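Gamma-glutamyltranspeptidase (Streptomyces lincolnensis, PDB 6J3A) probably cleaves or transfers gamma-glutamyl or related amide groups, as an LmbA-like member of the N-terminal nucleophile gamma-glutamyltranspeptidase family. Local coordinates at residues G502-D507 and G545-R550. Residues are numbered along the deposited sequence; the frame is centred on the assembly and turned at random.
Sequences GGDQQD and GSFYPR
Asp504 reaches across to Ser546 with its whole carboxylate. Its CB heads for the 545-550 loop, and with CG anti to the carbonyl carbon (chi1 -66°) the carboxylate is turned onto the serine, bringing Asp504 CG to 3.7 Å from Ser546 N. There the two oxygens part company. OD2 takes the backbone amide: Ser546 N lies 2.9 Å from Asp504 OD2, the N-H...O angle is a nearly straight 166°, and the oxygen offers its syn lone pair. Gly545 CA sits 3.3 Å from Asp504 OD2 as well. OD1 faces the hydroxyl, with Ser546 OG 3.0 Å from Asp504 OD1; OD1 also forms a salt bridge to Arg316, a second hold on this buried carboxylate. The Gly502-Gly503 pair just before it belongs to the glycine-rich turn leading into helix 506-519, in the small-subunit part of the gamma-glutamyltranspeptidase fold. Replacing Asp504 by alanine removes both oxygens and would probably leave the Ser546 N-H without its acceptor and the Arg316 charge without its mate. Beside the carboxylate, the Phe547 ring comes in edge-on, Phe547 CE2 lying 3.7 Å from Gly503 CA; a CB on that glycine would point toward the ring and clash with it, and its positive phi also favours glycine. Behind Ser546, Arg550 NE bonds Gly545 O at 2.8 Å, linking the two ends of the 545-550 loop, while its guanidinium makes a cation-pi contact with Trp464.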
ATOM      1  N   GLY A 502     -19.800  -5.693  -3.091  1.00 27.36           N
ATOM      2  CA  GLY A 502     -20.870  -4.847  -2.573  1.00 27.48           C
ATOM      3  C   GLY A 502     -22.268  -5.111  -3.084  1.00 27.78           C
ATOM      4  O   GLY A 502     -23.089  -4.195  -3.095  1.00 26.81           O
ATOM      5  N   GLY A 503     -22.550  -6.351  -3.492  1.00 28.74           N
ATOM      6  CA  GLY A 503     -23.890  -6.759  -3.919  1.00 28.62           C
ATOM      7  C   GLY A 503     -24.533  -5.895  -4.989  1.00 28.94           C
ATOM      8  O   GLY A 503     -24.046  -5.811  -6.117  1.00 28.58           O
ATOM      9  N   ASP A 504     -25.627  -5.236  -4.617  1.00 29.85           N
ATOM     10  CA  ASP A 504     -26.359  -4.355  -5.534  1.00 30.80           C
ATOM     11  C   ASP A 504     -25.691  -3.001  -5.744  1.00 30.84           C
ATOM     12  O   ASP A 504     -26.089  -2.241  -6.629  1.00 31.93           O
ATOM     13  CB  ASP A 504     -27.800  -4.162  -5.054  1.00 30.63           C
ATOM     14  CG  ASP A 504     -28.598  -5.440  -5.119  1.00 30.68           C
ATOM     15  OD1 ASP A 504     -28.523  -6.153  -6.142  1.00 31.45           O
ATOM     16  OD2 ASP A 504     -29.292  -5.745  -4.134  1.00 31.13           O
ATOM     17  N   GLN A 505     -24.681  -2.702  -4.938  1.00 31.29           N
ATOM     18  CA  GLN A 505     -23.869  -1.507  -5.138  1.00 31.77           C
ATOM     19  C   GLN A 505     -22.704  -1.699  -6.128  1.00 30.64           C
ATOM     20  O   GLN A 505     -22.161  -0.701  -6.604  1.00 30.79           O
ATOM     21  CB  GLN A 505     -23.339  -0.989  -3.797  1.00 32.87           C
ATOM     22  CG  GLN A 505     -24.420  -0.574  -2.802  1.00 33.57           C
ATOM     23  CD  GLN A 505     -24.944  -1.725  -1.944  1.00 33.78           C
ATOM     24  OE1 GLN A 505     -24.303  -2.138  -0.981  1.00 33.02           O
ATOM     25  NE2 GLN A 505     -26.124  -2.232  -2.282  1.00 34.95           N
ATOM     26  N   GLN A 506     -22.342  -2.950  -6.450  1.00 29.05           N
ATOM     27  CA  GLN A 506     -21.154  -3.257  -7.277  1.00 28.13           C
ATOM     28  C   GLN A 506     -21.047  -2.438  -8.564  1.00 27.92           C
ATOM     29  O   GLN A 506     -20.044  -1.755  -8.782  1.00 27.42           O
ATOM     30  CB  GLN A 506     -21.110  -4.740  -7.656  1.00 27.77           C
ATOM     31  CG  GLN A 506     -20.669  -5.674  -6.549  1.00 27.40           C
ATOM     32  CD  GLN A 506     -20.048  -6.963  -7.061  1.00 28.07           C
ATOM     33  OE1 GLN A 506     -20.203  -8.025  -6.447  1.00 30.22           O
ATOM     34  NE2 GLN A 506     -19.322  -6.877  -8.166  1.00 26.15           N
ATOM     35  N   ASP A 507     -22.074  -2.525  -9.409  1.00 27.55           N
ATOM     36  CA  ASP A 507     -22.102  -1.765 -10.663  1.00 28.02           C
ATOM     37  C   ASP A 507     -22.732  -0.370 -10.546  1.00 28.93           C
ATOM     38  O   ASP A 507     -23.033   0.252 -11.568  1.00 30.59           O
ATOM     39  CB  ASP A 507     -22.802  -2.554 -11.780  1.00 27.99           C
ATOM     40  CG  ASP A 507     -21.866  -3.485 -12.532  1.00 27.39           C
ATOM     41  OD1 ASP A 507     -20.638  -3.247 -12.575  1.00 26.27           O
ATOM     42  OD2 ASP A 507     -22.389  -4.462 -13.107  1.00 26.55           O
ATOM     43  N   GLY A 545     -33.822  -5.646  -3.848  1.00 37.48           N
ATOM     44  CA  GLY A 545     -32.486  -6.160  -3.583  1.00 36.22           C
ATOM     45  C   GLY A 545     -32.338  -7.611  -4.008  1.00 35.33           C
ATOM     46  O   GLY A 545     -33.320  -8.359  -4.032  1.00 36.19           O
ATOM     47  N   SER A 546     -31.111  -7.995  -4.350  1.00 32.72           N
ATOM     48  CA  SER A 546     -30.785  -9.373  -4.728  1.00 32.12           C
ATOM     49  C   SER A 546     -30.809 -10.393  -3.564  1.00 31.55           C
ATOM     50  O   SER A 546     -30.950 -11.597  -3.813  1.00 29.28           O
ATOM     51  CB  SER A 546     -29.423  -9.415  -5.433  1.00 31.44           C
ATOM     52  OG  SER A 546     -29.535  -8.905  -6.756  1.00 31.62           O
ATOM     53  N   PHE A 547     -30.685  -9.905  -2.321  1.00 30.91           N
ATOM     54  CA  PHE A 547     -30.516 -10.739  -1.123  1.00 31.73           C
ATOM     55  C   PHE A 547     -31.795 -10.875  -0.307  1.00 32.29           C
ATOM     56  O   PHE A 547     -32.510  -9.881  -0.107  1.00 31.44           O
ATOM     57  CB  PHE A 547     -29.428 -10.140  -0.219  1.00 31.45           C
ATOM     58  CG  PHE A 547     -28.084 -10.081  -0.871  1.00 32.50           C
ATOM     59  CD1 PHE A 547     -27.284 -11.220  -0.934  1.00 32.92           C
ATOM     60  CD2 PHE A 547     -27.622  -8.900  -1.448  1.00 32.10           C
ATOM     61  CE1 PHE A 547     -26.039 -11.176  -1.543  1.00 33.23           C
ATOM     62  CE2 PHE A 547     -26.384  -8.852  -2.061  1.00 32.52           C
ATOM     63  CZ  PHE A 547     -25.591  -9.992  -2.119  1.00 32.98           C
ATOM     64  N   TYR A 548     -32.055 -12.101   0.168  1.00 32.35           N
ATOM     65  CA  TYR A 548     -33.160 -12.412   1.083  1.00 33.16           C
ATOM     66  C   TYR A 548     -33.081 -11.454   2.260  1.00 33.81           C
ATOM     67  O   TYR A 548     -31.992 -11.331   2.816  1.00 33.97           O
ATOM     68  CB  TYR A 548     -32.995 -13.843   1.599  1.00 33.21           C
ATOM     69  CG  TYR A 548     -33.987 -14.235   2.664  1.00 33.22           C
ATOM     70  CD1 TYR A 548     -35.223 -14.764   2.317  1.00 33.11           C
ATOM     71  CD2 TYR A 548     -33.696 -14.073   4.022  1.00 32.88           C
ATOM     72  CE1 TYR A 548     -36.152 -15.110   3.282  1.00 33.38           C
ATOM     73  CE2 TYR A 548     -34.621 -14.425   4.999  1.00 33.15           C
ATOM     74  CZ  TYR A 548     -35.849 -14.950   4.620  1.00 33.37           C
ATOM     75  OH  TYR A 548     -36.792 -15.325   5.550  1.00 33.09           O
ATOM     76  N   PRO A 549     -34.168 -10.780   2.672  1.00 34.73           N
ATOM     77  CA  PRO A 549     -35.564 -10.947   2.218  1.00 35.90           C
ATOM     78  C   PRO A 549     -36.069 -10.062   1.041  1.00 36.49           C
ATOM     79  O   PRO A 549     -37.291  -9.883   0.892  1.00 39.82           O
ATOM     80  CB  PRO A 549     -36.346 -10.576   3.492  1.00 35.69           C
ATOM     81  CG  PRO A 549     -35.528  -9.476   4.084  1.00 35.01           C
ATOM     82  CD  PRO A 549     -34.084  -9.797   3.768  1.00 34.58           C
ATOM     83  N   ARG A 550     -35.161  -9.517   0.233  1.00 34.89           N
ATOM     84  CA  ARG A 550     -35.496  -8.891  -1.071  1.00 35.88           C
ATOM     85  C   ARG A 550     -36.402  -7.650  -1.022  1.00 37.52           C
ATOM     86  O   ARG A 550     -37.238  -7.454  -1.918  1.00 42.92           O
ATOM     87  CB  ARG A 550     -36.152  -9.889  -2.050  1.00 35.04           C
ATOM     88  CG  ARG A 550     -35.563 -11.283  -2.138  1.00 36.29           C
ATOM     89  CD  ARG A 550     -34.221 -11.286  -2.829  1.00 36.75           C
ATOM     90  NE  ARG A 550     -34.266 -10.955  -4.252  1.00 36.40           N
ATOM     91  CZ  ARG A 550     -34.377 -11.828  -5.253  1.00 36.00           C
ATOM     92  NH1 ARG A 550     -34.508 -13.133  -5.037  1.00 35.18           N
ATOM     93  NH2 ARG A 550     -34.360 -11.377  -6.500  1.00 37.48           N
TER